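Local coordinates for protein arginine N-methyltransferase SFM1 (Saccharomyces cerevisiae, PDB 5C74) that transfers a methyl group from S-adenosyl-L-methionine to an arginine of ribosomal protein S3, giving the monomethylated form, at residues T58-D61 against E67-K70; L82-A87 against D115-L120; T97-F102 against L127-R132. All blocks are in the same frame, centred on the assembly; numbering follows the deposited sequence.

Contact 1. Residues T58-D61 against E67-K70; sequences TTKD and EDFK
An ST turn opens the loop that follows strand 56-57, and the hydroxyl at its head reaches across to the carboxylate of Asp68. Thr58 OG1 accepts the backbone N-H of Lys60, with 3.0 Å between Lys60 N and Thr58 OG1. The same hydroxyl donates to the carboxylate of Asp68, the last residue of the short helix 65-68. Thr58 OG1 lies 2.5 Å from Asp68 OD2, a short bond, and meets that oxygen nearly along its C-O direction. The threonine hydroxyl is thus held as both acceptor and donor. Its torsion places it there: OG1 points opposite the backbone N (chi1 177°), which turns it to Asp68.

The side chains of Lys60 and Asp68 approach each other from opposite directions. The lysine chain runs extended and bends at the last torsion (chi4 61°), so that the ammonium turns in to the carboxylate. Lys60 NZ forms a salt bridge with Asp68 OD1 at 2.8 Å, on the syn lone pair of that oxygen. A weak second bond joins Lys60 NZ to Asp68 OD2 at 3.2 Å. OD2 therefore takes bonds from both Thr58 and Lys60. The nearby positive charge probably favours the ionised form of Asp68.

Phe69, the first residue beyond the helix, adds an apolar touch. Its ring atom CE2 approaches Thr58 CB obliquely at 4.4 Å. Lys60 lies on the exposed side of the contact, while Thr58 is buried. Backbone bonds tie Thr58 to Leu34 of strand 32-35 and to Leu37 just beyond it. The whole is a strand-to-helix connection at the edge of a parallel sheet, with an ST turn at its start.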
ATOM      1  N   THR A  58       3.972   7.438 -13.978  1.00 11.84           N
ATOM      2  CA  THR A  58       3.968   8.890 -14.121  1.00 13.99           C
ATOM      3  C   THR A  58       2.884   9.500 -13.257  1.00 15.18           C
ATOM      4  O   THR A  58       1.885   8.841 -12.948  1.00 12.59           O
ATOM      5  CB  THR A  58       3.768   9.310 -15.585  1.00 15.63           C
ATOM      6  OG1 THR A  58       3.698  10.733 -15.669  1.00 16.75           O
ATOM      7  CG2 THR A  58       2.482   8.712 -16.143  1.00 14.31           C
ATOM      8  N   THR A  59       3.088  10.747 -12.835  1.00 12.22           N
ATOM      9  CA  THR A  59       2.022  11.450 -12.121  1.00 11.98           C
ATOM     10  C   THR A  59       1.011  12.019 -13.118  1.00 15.32           C
ATOM     11  O   THR A  59      -0.104  12.377 -12.747  1.00 14.85           O
ATOM     12  CB  THR A  59       2.557  12.586 -11.251  1.00 13.21           C
ATOM     13  OG1 THR A  59       3.196  13.558 -12.085  1.00 15.59           O
ATOM     14  CG2 THR A  59       3.592  12.047 -10.261  1.00 14.52           C
ATOM     15  N   LYS A  60       1.397  12.100 -14.388  1.00 14.63           N
ATOM     16  CA  LYS A  60       0.457  12.567 -15.415  1.00 16.56           C
ATOM     17  C   LYS A  60      -0.662  11.551 -15.633  1.00 15.50           C
ATOM     18  O   LYS A  60      -0.488  10.374 -15.331  1.00 14.81           O
ATOM     19  CB  LYS A  60       1.179  12.810 -16.742  1.00 14.58           C
ATOM     20  CG  LYS A  60       2.287  13.860 -16.673  1.00 15.25           C
ATOM     21  CD  LYS A  60       2.841  14.126 -18.062  1.00 20.13           C
ATOM     22  CE  LYS A  60       4.022  15.089 -18.013  1.00 25.29           C
ATOM     23  NZ  LYS A  60       5.181  14.569 -17.212  1.00 21.87           N
ATOM     24  N   ASP A  61      -1.792  11.973 -16.193  1.00 12.67           N
ATOM     25  CA  ASP A  61      -2.826  10.987 -16.481  1.00 15.69           C
ATOM     26  C   ASP A  61      -2.504  10.273 -17.791  1.00 16.71           C
ATOM     27  O   ASP A  61      -1.452  10.511 -18.401  1.00 15.88           O
ATOM     28  CB  ASP A  61      -4.231  11.619 -16.509  1.00 15.82           C
ATOM     29  CG  ASP A  61      -4.477  12.545 -17.706  1.00 22.95           C
ATOM     30  OD1 ASP A  61      -3.720  12.541 -18.704  1.00 19.75           O
ATOM     31  OD2 ASP A  61      -5.482  13.283 -17.644  1.00 23.24           O
ATOM     32  N   GLU A  67       4.036  11.579 -23.930  1.00 20.88           N
ATOM     33  CA  GLU A  67       5.066  12.570 -23.653  1.00 26.43           C
ATOM     34  C   GLU A  67       6.158  12.021 -22.729  1.00 21.43           C
ATOM     35  O   GLU A  67       7.325  12.321 -22.904  1.00 20.60           O
ATOM     36  CB  GLU A  67       4.426  13.814 -23.039  1.00 29.88           C
ATOM     37  CG  GLU A  67       5.356  14.993 -22.853  1.00 36.00           C
ATOM     38  CD  GLU A  67       4.602  16.239 -22.414  1.00 33.79           C
ATOM     39  OE1 GLU A  67       3.368  16.289 -22.620  1.00 43.93           O
ATOM     40  OE2 GLU A  67       5.239  17.156 -21.860  1.00 36.70           O
ATOM     41  N   ASP A  68       5.787  11.202 -21.749  1.00 19.51           N
ATOM     42  CA  ASP A  68       6.779  10.693 -20.799  1.00 20.80           C
ATOM     43  C   ASP A  68       7.552   9.472 -21.296  1.00 22.18           C
ATOM     44  O   ASP A  68       8.667   9.201 -20.830  1.00 18.24           O
ATOM     45  CB  ASP A  68       6.111  10.341 -19.468  1.00 22.32           C
ATOM     46  CG  ASP A  68       5.830  11.566 -18.617  1.00 26.92           C
ATOM     47  OD1 ASP A  68       6.196  12.679 -19.041  1.00 21.87           O
ATOM     48  OD2 ASP A  68       5.273  11.403 -17.509  1.00 31.12           O
ATOM     49  N   PHE A  69       6.951   8.738 -22.229  1.00 21.27           N
ATOM     50  CA  PHE A  69       7.515   7.496 -22.740  1.00 19.28           C
ATOM     51  C   PHE A  69       7.422   7.507 -24.256  1.00 19.35           C
ATOM     52  O   PHE A  69       6.458   7.013 -24.849  1.00 21.87           O
ATOM     53  CB  PHE A  69       6.785   6.290 -22.149  1.00 18.63           C
ATOM     54  CG  PHE A  69       6.815   6.263 -20.651  1.00 20.03           C
ATOM     55  CD1 PHE A  69       7.934   5.788 -19.976  1.00 26.01           C
ATOM     56  CD2 PHE A  69       5.749   6.757 -19.912  1.00 23.24           C
ATOM     57  CE1 PHE A  69       7.982   5.781 -18.586  1.00 30.15           C
ATOM     58  CE2 PHE A  69       5.790   6.753 -18.519  1.00 24.58           C
ATOM     59  CZ  PHE A  69       6.912   6.263 -17.859  1.00 27.25           C
ATOM     60  N   LYS A  70       8.427   8.102 -24.870  1.00 19.14           N
ATOM     61  CA  LYS A  70       8.350   8.456 -26.275  1.00 23.37           C
ATOM     62  C   LYS A  70       8.416   7.229 -27.186  1.00 26.48           C
ATOM     63  O   LYS A  70       8.067   7.308 -28.358  1.00 25.13           O
ATOM     64  CB  LYS A  70       9.453   9.465 -26.613  1.00 29.74           C
ATOM     65  CG  LYS A  70       9.121  10.877 -26.106  1.00 28.93           C
ATOM     66  CD  LYS A  70      10.258  11.859 -26.326  1.00 40.36           C
ATOM     67  CE  LYS A  70       9.747  13.292 -26.273  1.00 42.67           C
ATOM     68  NZ  LYS A  70       8.977  13.573 -25.027  1.00 42.53           N
TER

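Contact 2. Residues L82-A87 against D115-L120; sequences LLDPRA and DRTKEL
A water joins Asp84 and Thr117 where no direct polar bond links the two segments. It gives a hydrogen bond to Asp84 OD1 at 2.6 Å and is hydrogen-bonded to Thr117 OG1 at 2.7 Å. The setting is the packing of helix 116-123 against the end of strand 80-83, in the parallel alpha/beta sheet of a SPOUT methyltransferase.

Thr117 presents both of its branches to the strand. Its methyl lies opposite the backbone N and its hydroxyl beside it (chi1 -70°). The methyl CG2 therefore packs on Leu82 CD2 at 3.7 Å while OG1 takes the water. The two side chains cross at a slant. The other branch of Leu82 reaches further along the helix, where Leu82 CD1 meets Leu120 CD1 at 4.1 Å. Thr117 and Leu120 are one helical turn apart, so both face the same leucine. Leu128 and Leu62 also touch Leu120, and Val103 touches Leu82.

Asp84 has several partners. Its OD2 is hydrogen-bonded to Ser130 on the adjacent strand. Its OD1 also accepts the backbone N-H of Arg86, which makes an Asx turn. This turn starts the type I beta turn from Asp84 to Ala87, by which the chain leaves the strand. Both carboxylate oxygens are therefore satisfied, and the bonds fix the rotation of the group.

At the start of the helix Asp115 is the N-cap. Its OD1 accepts from Lys118 N at 3.1 Å, and the donor stands well above the carboxylate plane, 70° out of it.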
ATOM      1  N   LEU A  82     -11.526   0.942 -21.953  1.00 13.08           N
ATOM      2  CA  LEU A  82     -11.619   1.148 -20.516  1.00 16.06           C
ATOM      3  C   LEU A  82     -12.375  -0.020 -19.889  1.00 17.63           C
ATOM      4  O   LEU A  82     -13.496  -0.315 -20.292  1.00 18.83           O
ATOM      5  CB  LEU A  82     -12.322   2.469 -20.200  1.00 18.24           C
ATOM      6  CG  LEU A  82     -12.612   2.734 -18.720  1.00 17.41           C
ATOM      7  CD1 LEU A  82     -11.308   3.050 -17.944  1.00 14.50           C
ATOM      8  CD2 LEU A  82     -13.610   3.874 -18.593  1.00 19.89           C
ATOM      9  N   LEU A  83     -11.752  -0.705 -18.935  1.00 17.91           N
ATOM     10  CA  LEU A  83     -12.481  -1.705 -18.150  1.00 20.65           C
ATOM     11  C   LEU A  83     -13.632  -1.010 -17.458  1.00 22.97           C
ATOM     12  O   LEU A  83     -13.436  -0.042 -16.725  1.00 21.55           O
ATOM     13  CB  LEU A  83     -11.592  -2.384 -17.107  1.00 20.28           C
ATOM     14  CG  LEU A  83     -12.384  -3.362 -16.216  1.00 20.47           C
ATOM     15  CD1 LEU A  83     -12.929  -4.522 -17.062  1.00 19.00           C
ATOM     16  CD2 LEU A  83     -11.549  -3.884 -15.048  1.00 24.65           C
ATOM     17  N   ASP A  84     -14.841  -1.494 -17.693  1.00 17.82           N
ATOM     18  CA  ASP A  84     -16.014  -0.793 -17.196  1.00 17.19           C
ATOM     19  C   ASP A  84     -17.024  -1.826 -16.682  1.00 22.93           C
ATOM     20  O   ASP A  84     -17.693  -2.480 -17.472  1.00 21.90           O
ATOM     21  CB  ASP A  84     -16.607   0.072 -18.314  1.00 18.38           C
ATOM     22  CG  ASP A  84     -17.750   0.972 -17.848  1.00 22.66           C
ATOM     23  OD1 ASP A  84     -18.198   0.864 -16.682  1.00 21.68           O
ATOM     24  OD2 ASP A  84     -18.221   1.784 -18.677  1.00 24.24           O
ATOM     25  N   PRO A  85     -17.132  -1.972 -15.355  1.00 25.14           N
ATOM     26  CA  PRO A  85     -18.094  -2.935 -14.792  1.00 27.73           C
ATOM     27  C   PRO A  85     -19.556  -2.567 -15.064  1.00 30.65           C
ATOM     28  O   PRO A  85     -20.430  -3.426 -14.909  1.00 27.58           O
ATOM     29  CB  PRO A  85     -17.793  -2.900 -13.289  1.00 32.66           C
ATOM     30  CG  PRO A  85     -17.109  -1.586 -13.058  1.00 35.56           C
ATOM     31  CD  PRO A  85     -16.332  -1.303 -14.314  1.00 25.48           C
ATOM     32  N   ARG A  86     -19.822  -1.331 -15.482  1.00 23.91           N
ATOM     33  CA  ARG A  86     -21.193  -0.921 -15.799  1.00 26.33           C
ATOM     34  C   ARG A  86     -21.541  -1.152 -17.270  1.00 23.45           C
ATOM     35  O   ARG A  86     -22.685  -0.945 -17.689  1.00 31.56           O
ATOM     36  CB  ARG A  86     -21.401   0.553 -15.433  1.00 25.98           C
ATOM     37  CG  ARG A  86     -21.107   0.884 -13.975  1.00 35.82           C
ATOM     38  CD  ARG A  86     -22.302   0.623 -13.064  1.00 44.63           C
ATOM     39  NE  ARG A  86     -22.642  -0.794 -13.001  1.00 52.06           N
ATOM     40  CZ  ARG A  86     -22.013  -1.686 -12.240  1.00 59.33           C
ATOM     41  NH1 ARG A  86     -21.010  -1.306 -11.459  1.00 58.30           N
ATOM     42  NH2 ARG A  86     -22.391  -2.958 -12.254  1.00 62.23           N
ATOM     43  N   ALA A  87     -20.551  -1.562 -18.062  1.00 18.39           N
ATOM     44  CA  ALA A  87     -20.783  -1.846 -19.476  1.00 20.46           C
ATOM     45  C   ALA A  87     -21.431  -3.214 -19.617  1.00 22.04           C
ATOM     46  O   ALA A  87     -21.406  -4.004 -18.677  1.00 22.43           O
ATOM     47  CB  ALA A  87     -19.470  -1.790 -20.262  1.00 22.66           C
ATOM     48  N   ASP A 115     -17.069   8.947  -9.612  1.00 20.62           N
ATOM     49  CA  ASP A 115     -17.280   8.065 -10.753  1.00 19.57           C
ATOM     50  C   ASP A 115     -16.129   8.304 -11.727  1.00 18.71           C
ATOM     51  O   ASP A 115     -16.205   9.188 -12.580  1.00 15.83           O
ATOM     52  CB  ASP A 115     -18.636   8.351 -11.399  1.00 18.07           C
ATOM     53  CG  ASP A 115     -18.928   7.462 -12.596  1.00 20.74           C
ATOM     54  OD1 ASP A 115     -18.021   6.753 -13.080  1.00 21.31           O
ATOM     55  OD2 ASP A 115     -20.085   7.491 -13.073  1.00 26.65           O
ATOM     56  N   ARG A 116     -15.061   7.538 -11.566  1.00 15.19           N
ATOM     57  CA  ARG A 116     -13.831   7.769 -12.314  1.00 13.91           C
ATOM     58  C   ARG A 116     -14.044   7.533 -13.804  1.00 15.85           C
ATOM     59  O   ARG A 116     -13.431   8.199 -14.646  1.00 16.61           O
ATOM     60  CB  ARG A 116     -12.713   6.877 -11.772  1.00 17.74           C
ATOM     61  CG  ARG A 116     -11.344   7.100 -12.432  1.00 19.10           C
ATOM     62  CD  ARG A 116     -10.934   8.567 -12.375  1.00 16.29           C
ATOM     63  NE  ARG A 116      -9.638   8.820 -13.025  1.00 13.09           N
ATOM     64  CZ  ARG A 116      -9.138  10.031 -13.240  1.00 19.94           C
ATOM     65  NH1 ARG A 116      -9.811  11.107 -12.851  1.00 22.00           N
ATOM     66  NH2 ARG A 116      -7.967  10.168 -13.852  1.00 20.96           N
ATOM     67  N   THR A 117     -14.919   6.586 -14.132  1.00 16.70           N
ATOM     68  CA  THR A 117     -15.247   6.341 -15.531  1.00 17.83           C
ATOM     69  C   THR A 117     -15.807   7.608 -16.146  1.00 18.53           C
ATOM     70  O   THR A 117     -15.375   8.038 -17.225  1.00 18.48           O
ATOM     71  CB  THR A 117     -16.248   5.194 -15.678  1.00 17.15           C
ATOM     72  OG1 THR A 117     -15.578   3.984 -15.331  1.00 16.44           O
ATOM     73  CG2 THR A 117     -16.769   5.096 -17.129  1.00 16.26           C
ATOM     74  N   LYS A 118     -16.753   8.232 -15.449  1.00 14.50           N
ATOM     75  CA  LYS A 118     -17.370   9.440 -15.976  1.00 15.28           C
ATOM     76  C   LYS A 118     -16.381  10.603 -16.018  1.00 17.40           C
ATOM     77  O   LYS A 118     -16.411  11.416 -16.949  1.00 16.70           O
ATOM     78  CB  LYS A 118     -18.612   9.823 -15.151  1.00 20.38           C
ATOM     79  CG  LYS A 118     -19.454  10.920 -15.795  1.00 26.14           C
ATOM     80  CD  LYS A 118     -20.759  11.166 -15.014  1.00 24.27           C
ATOM     81  CE  LYS A 118     -21.728  12.030 -15.809  1.00 31.25           C
ATOM     82  NZ  LYS A 118     -23.041  12.181 -15.100  1.00 38.90           N
ATOM     83  N   GLU A 119     -15.501  10.679 -15.024  1.00 13.77           N
ATOM     84  CA  GLU A 119     -14.458  11.698 -15.022  1.00 15.46           C
ATOM     85  C   GLU A 119     -13.552  11.577 -16.248  1.00 16.93           C
ATOM     86  O   GLU A 119     -13.265  12.573 -16.920  1.00 16.50           O
ATOM     87  CB  GLU A 119     -13.616  11.601 -13.747  1.00 18.36           C
ATOM     88  CG  GLU A 119     -14.358  12.046 -12.498  1.00 19.99           C
ATOM     89  CD  GLU A 119     -13.541  11.854 -11.220  1.00 18.72           C
ATOM     90  OE1 GLU A 119     -12.348  11.502 -11.315  1.00 15.12           O
ATOM     91  OE2 GLU A 119     -14.105  12.057 -10.116  1.00 19.04           O
ATOM     92  N   LEU A 120     -13.093  10.361 -16.521  1.00 13.06           N
ATOM     93  CA  LEU A 120     -12.189  10.130 -17.652  1.00 12.91           C
ATOM     94  C   LEU A 120     -12.864  10.484 -18.964  1.00 15.82           C
ATOM     95  O   LEU A 120     -12.296  11.178 -19.810  1.00 16.29           O
ATOM     96  CB  LEU A 120     -11.717   8.679 -17.671  1.00 18.66           C
ATOM     97  CG  LEU A 120     -10.606   8.311 -16.685  1.00 16.99           C
ATOM     98  CD1 LEU A 120     -10.444   6.801 -16.579  1.00 18.21           C
ATOM     99  CD2 LEU A 120      -9.293   8.949 -17.121  1.00 15.21           C
TER
HETATM  100  O   HOH W   1     -17.590   2.385 -14.647  1.00 19.10           O

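Contact 3. Residues T97-F102 against L127-R132; sequences TKFDYF and LLISRR
Edge strand 128-131 of the parallel sheet meets the loop that leads into strand 101-104, and Phe99 fills the junction by packing on Ile129 and Arg131. Strand 80-83 runs between these two strands in the sheet, so the contact reaches over a strand that both flank.

The far end of the phenylalanine ring does the touching. Phe99 CE1 lies 3.7 Å from Ile129 CB, and Phe99 CZ lies 3.8 Å from the methyl Ile129 CG2. Ile129 CB comes to the ring obliquely, and the two side chains cross at about a right angle. One face of the ring is occupied from its own segment, with Lys98 CB 4.0 Å above the ring centre.

Arg131 lies at the other side of the ring end. Its aliphatic part touches the ring too, with Arg131 CG 4.1 Å from Phe99 CE2. The chain then bends at chi2 (-69°) and brings the guanidinium round to the ring end. There Phe99 CZ sits 4.1 Å above the guanidinium plane, over its centre. The two planes are 77° apart, so the ring stands nearly upright on the guanidinium face. This is not a parallel stack.

Polar bonds hold the guanidinium in that pose. Arg131 NH1 donates to Ser130 O at 3.1 Å, tilted from the carbonyl plane. Arg131 NE forms a salt bridge with Asp95, its main polar partner. The nearby Lys98 chain carries a second positive charge, and Lys98 NZ has a long, weak ion pair with Asp95.

Cys81 of strand 80-83 touches both Phe99 and Arg131, and Ile89 also touches the arginine. Ser130 CB points away from segment 97-102, and Ser130 OG is hydrogen-bonded to Lys121 of helix 116-123. This helix and the Phe99 loop thus lie on opposite sides of strand 128-131.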
ATOM      1  N   THR A  97      -8.236  -6.043 -33.014  1.00 17.17           N
ATOM      2  CA  THR A  97      -7.897  -5.050 -34.040  1.00 17.75           C
ATOM      3  C   THR A  97      -8.300  -3.621 -33.678  1.00 19.55           C
ATOM      4  O   THR A  97      -7.952  -2.683 -34.390  1.00 22.45           O
ATOM      5  CB  THR A  97      -8.575  -5.382 -35.381  1.00 24.49           C
ATOM      6  OG1 THR A  97      -9.996  -5.340 -35.201  1.00 23.25           O
ATOM      7  CG2 THR A  97      -8.167  -6.782 -35.850  1.00 30.84           C
ATOM      8  N   LYS A  98      -9.057  -3.466 -32.594  1.00 17.57           N
ATOM      9  CA  LYS A  98      -9.694  -2.192 -32.276  1.00 18.89           C
ATOM     10  C   LYS A  98      -8.919  -1.368 -31.264  1.00 16.92           C
ATOM     11  O   LYS A  98      -8.991  -0.136 -31.274  1.00 17.06           O
ATOM     12  CB  LYS A  98     -11.109  -2.417 -31.716  1.00 21.31           C
ATOM     13  CG  LYS A  98     -12.133  -2.982 -32.711  1.00 33.12           C
ATOM     14  CD  LYS A  98     -13.537  -2.958 -32.096  1.00 37.59           C
ATOM     15  CE  LYS A  98     -14.611  -3.413 -33.080  1.00 47.74           C
ATOM     16  NZ  LYS A  98     -14.647  -4.890 -33.240  1.00 46.47           N
ATOM     17  N   PHE A  99      -8.225  -2.058 -30.363  1.00 16.10           N
ATOM     18  CA  PHE A  99      -7.640  -1.432 -29.173  1.00 15.75           C
ATOM     19  C   PHE A  99      -6.135  -1.636 -29.080  1.00 16.74           C
ATOM     20  O   PHE A  99      -5.641  -2.733 -29.346  1.00 20.73           O
ATOM     21  CB  PHE A  99      -8.289  -2.000 -27.907  1.00 13.33           C
ATOM     22  CG  PHE A  99      -9.783  -1.810 -27.841  1.00 19.69           C
ATOM     23  CD1 PHE A  99     -10.354  -0.563 -28.048  1.00 21.83           C
ATOM     24  CD2 PHE A  99     -10.615  -2.888 -27.571  1.00 19.09           C
ATOM     25  CE1 PHE A  99     -11.732  -0.388 -27.983  1.00 22.58           C
ATOM     26  CE2 PHE A  99     -11.988  -2.725 -27.503  1.00 21.36           C
ATOM     27  CZ  PHE A  99     -12.551  -1.476 -27.714  1.00 23.69           C
ATOM     28  N   ASP A 100      -5.416  -0.591 -28.669  1.00 13.72           N
ATOM     29  CA  ASP A 100      -3.973  -0.670 -28.445  1.00 17.70           C
ATOM     30  C   ASP A 100      -3.643  -0.651 -26.952  1.00 19.24           C
ATOM     31  O   ASP A 100      -2.617  -1.190 -26.534  1.00 16.87           O
ATOM     32  CB  ASP A 100      -3.265   0.487 -29.137  1.00 20.74           C
ATOM     33  CG  ASP A 100      -3.602   0.563 -30.609  1.00 23.07           C
ATOM     34  OD1 ASP A 100      -3.568  -0.493 -31.259  1.00 20.93           O
ATOM     35  OD2 ASP A 100      -3.925   1.659 -31.101  1.00 20.65           O
ATOM     36  N   TYR A 101      -4.532  -0.031 -26.169  1.00 16.53           N
ATOM     37  CA  TYR A 101      -4.368   0.118 -24.719  1.00 11.85           C
ATOM     38  C   TYR A 101      -5.616  -0.326 -23.986  1.00 16.96           C
ATOM     39  O   TYR A 101      -6.721  -0.178 -24.495  1.00 17.67           O
ATOM     40  CB  TYR A 101      -4.072   1.573 -24.345  1.00 12.84           C
ATOM     41  CG  TYR A 101      -2.706   2.020 -24.803  1.00 16.95           C
ATOM     42  CD1 TYR A 101      -1.594   1.828 -23.995  1.00 18.98           C
ATOM     43  CD2 TYR A 101      -2.530   2.632 -26.039  1.00 22.50           C
ATOM     44  CE1 TYR A 101      -0.324   2.249 -24.402  1.00 18.45           C
ATOM     45  CE2 TYR A 101      -1.264   3.047 -26.464  1.00 20.96           C
ATOM     46  CZ  TYR A 101      -0.172   2.848 -25.637  1.00 22.74           C
ATOM     47  OH  TYR A 101       1.072   3.254 -26.044  1.00 23.69           O
ATOM     48  N   PHE A 102      -5.419  -0.842 -22.775  1.00 11.57           N
ATOM     49  CA  PHE A 102      -6.504  -1.288 -21.908  1.00 11.88           C
ATOM     50  C   PHE A 102      -6.279  -0.596 -20.574  1.00 12.62           C
ATOM     51  O   PHE A 102      -5.198  -0.701 -20.001  1.00 15.00           O
ATOM     52  CB  PHE A 102      -6.485  -2.810 -21.743  1.00 12.84           C
ATOM     53  CG  PHE A 102      -7.694  -3.358 -21.035  1.00 20.53           C
ATOM     54  CD1 PHE A 102      -7.721  -3.459 -19.651  1.00 23.86           C
ATOM     55  CD2 PHE A 102      -8.798  -3.784 -21.754  1.00 23.87           C
ATOM     56  CE1 PHE A 102      -8.830  -3.976 -18.999  1.00 20.84           C
ATOM     57  CE2 PHE A 102      -9.914  -4.305 -21.097  1.00 22.50           C
ATOM     58  CZ  PHE A 102      -9.924  -4.395 -19.725  1.00 20.64           C
ATOM     59  N   LEU A 127     -11.904   9.628 -26.529  1.00 17.34           N
ATOM     60  CA  LEU A 127     -10.792   8.692 -26.327  1.00 19.83           C
ATOM     61  C   LEU A 127     -11.170   7.227 -26.061  1.00 22.65           C
ATOM     62  O   LEU A 127     -10.611   6.312 -26.672  1.00 19.15           O
ATOM     63  CB  LEU A 127      -9.926   9.192 -25.166  1.00 22.00           C
ATOM     64  CG  LEU A 127      -8.721   8.333 -24.811  1.00 17.84           C
ATOM     65  CD1 LEU A 127      -7.754   8.274 -25.978  1.00 19.10           C
ATOM     66  CD2 LEU A 127      -8.036   8.882 -23.540  1.00 19.81           C
ATOM     67  N   LEU A 128     -12.102   7.002 -25.139  1.00 19.42           N
ATOM     68  CA  LEU A 128     -12.271   5.672 -24.550  1.00 13.15           C
ATOM     69  C   LEU A 128     -13.503   4.911 -25.037  1.00 19.11           C
ATOM     70  O   LEU A 128     -14.541   5.502 -25.327  1.00 20.56           O
ATOM     71  CB  LEU A 128     -12.349   5.793 -23.024  1.00 13.66           C
ATOM     72  CG  LEU A 128     -11.165   6.536 -22.413  1.00 18.44           C
ATOM     73  CD1 LEU A 128     -11.539   7.082 -21.054  1.00 18.29           C
ATOM     74  CD2 LEU A 128     -10.001   5.591 -22.308  1.00 16.23           C
ATOM     75  N   ILE A 129     -13.366   3.591 -25.097  1.00 14.86           N
ATOM     76  CA  ILE A 129     -14.476   2.682 -25.378  1.00 15.79           C
ATOM     77  C   ILE A 129     -14.576   1.676 -24.236  1.00 14.43           C
ATOM     78  O   ILE A 129     -13.601   1.001 -23.911  1.00 17.21           O
ATOM     79  CB  ILE A 129     -14.275   1.931 -26.722  1.00 20.65           C
ATOM     80  CG1 ILE A 129     -14.120   2.918 -27.884  1.00 24.05           C
ATOM     81  CG2 ILE A 129     -15.432   0.957 -26.978  1.00 22.62           C
ATOM     82  CD1 ILE A 129     -15.386   3.659 -28.232  1.00 26.18           C
ATOM     83  N   SER A 130     -15.747   1.584 -23.613  1.00 13.59           N
ATOM     84  CA  SER A 130     -15.946   0.688 -22.480  1.00 14.84           C
ATOM     85  C   SER A 130     -16.072  -0.783 -22.892  1.00 16.83           C
ATOM     86  O   SER A 130     -16.728  -1.103 -23.888  1.00 16.49           O
ATOM     87  CB  SER A 130     -17.207   1.095 -21.703  1.00 17.11           C
ATOM     88  OG  SER A 130     -17.031   2.324 -21.017  1.00 18.85           O
ATOM     89  N   ARG A 131     -15.455  -1.666 -22.113  1.00 15.56           N
ATOM     90  CA  ARG A 131     -15.699  -3.107 -22.209  1.00 13.84           C
ATOM     91  C   ARG A 131     -15.774  -3.724 -20.833  1.00 16.05           C
ATOM     92  O   ARG A 131     -15.086  -3.289 -19.913  1.00 15.86           O
ATOM     93  CB  ARG A 131     -14.604  -3.813 -23.001  1.00 17.34           C
ATOM     94  CG  ARG A 131     -14.655  -3.554 -24.501  1.00 17.84           C
ATOM     95  CD  ARG A 131     -15.865  -4.201 -25.142  1.00 19.34           C
ATOM     96  NE  ARG A 131     -15.755  -4.171 -26.601  1.00 19.15           N
ATOM     97  CZ  ARG A 131     -16.285  -3.221 -27.359  1.00 20.18           C
ATOM     98  NH1 ARG A 131     -16.945  -2.216 -26.792  1.00 21.14           N
ATOM     99  NH2 ARG A 131     -16.136  -3.265 -28.683  1.00 23.07           N
ATOM    100  N   ARG A 132     -16.598  -4.759 -20.708  1.00 15.76           N
ATOM    101  CA  ARG A 132     -16.654  -5.572 -19.501  1.00 20.30           C
ATOM    102  C   ARG A 132     -15.722  -6.776 -19.628  1.00 18.85           C
ATOM    103  O   ARG A 132     -15.403  -7.196 -20.735  1.00 18.27           O
ATOM    104  CB  ARG A 132     -18.104  -6.048 -19.261  1.00 20.44           C
ATOM    105  CG  ARG A 132     -18.390  -6.535 -17.861  1.00 22.10           C
ATOM    106  CD  ARG A 132     -19.833  -7.037 -17.741  1.00 22.23           C
ATOM    107  NE  ARG A 132     -20.063  -8.239 -18.545  1.00 25.03           N
ATOM    108  CZ  ARG A 132     -21.103  -9.057 -18.388  1.00 35.61           C
ATOM    109  NH1 ARG A 132     -22.010  -8.810 -17.450  1.00 31.59           N
ATOM    110  NH2 ARG A 132     -21.232 -10.128 -19.163  1.00 32.16           N
TER

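The three contacts lie in one alpha/beta unit with a six-stranded parallel sheet. Contact 1 closes before the others open and follows edge strand 56-57. Contacts 2 and 3 lie toward the opposite edge, strand 128-131. Their segments alternate along the chain. Their centres are 12 Å apart and they touch: Leu82 N approaches Ile129 O at 2.9 Å, a probable hydrogen bond between neighbouring strands. Contact 1 is centred 21 Å from contact 2 and 19 Å from contact 3, without touching either. Contact 2 packs helix 116-123 on strand 80-83, and contact 3 joins the loop before strand 101-104 to strand 128-131, while contact 1 lies in the strand-to-helix connection near the other edge.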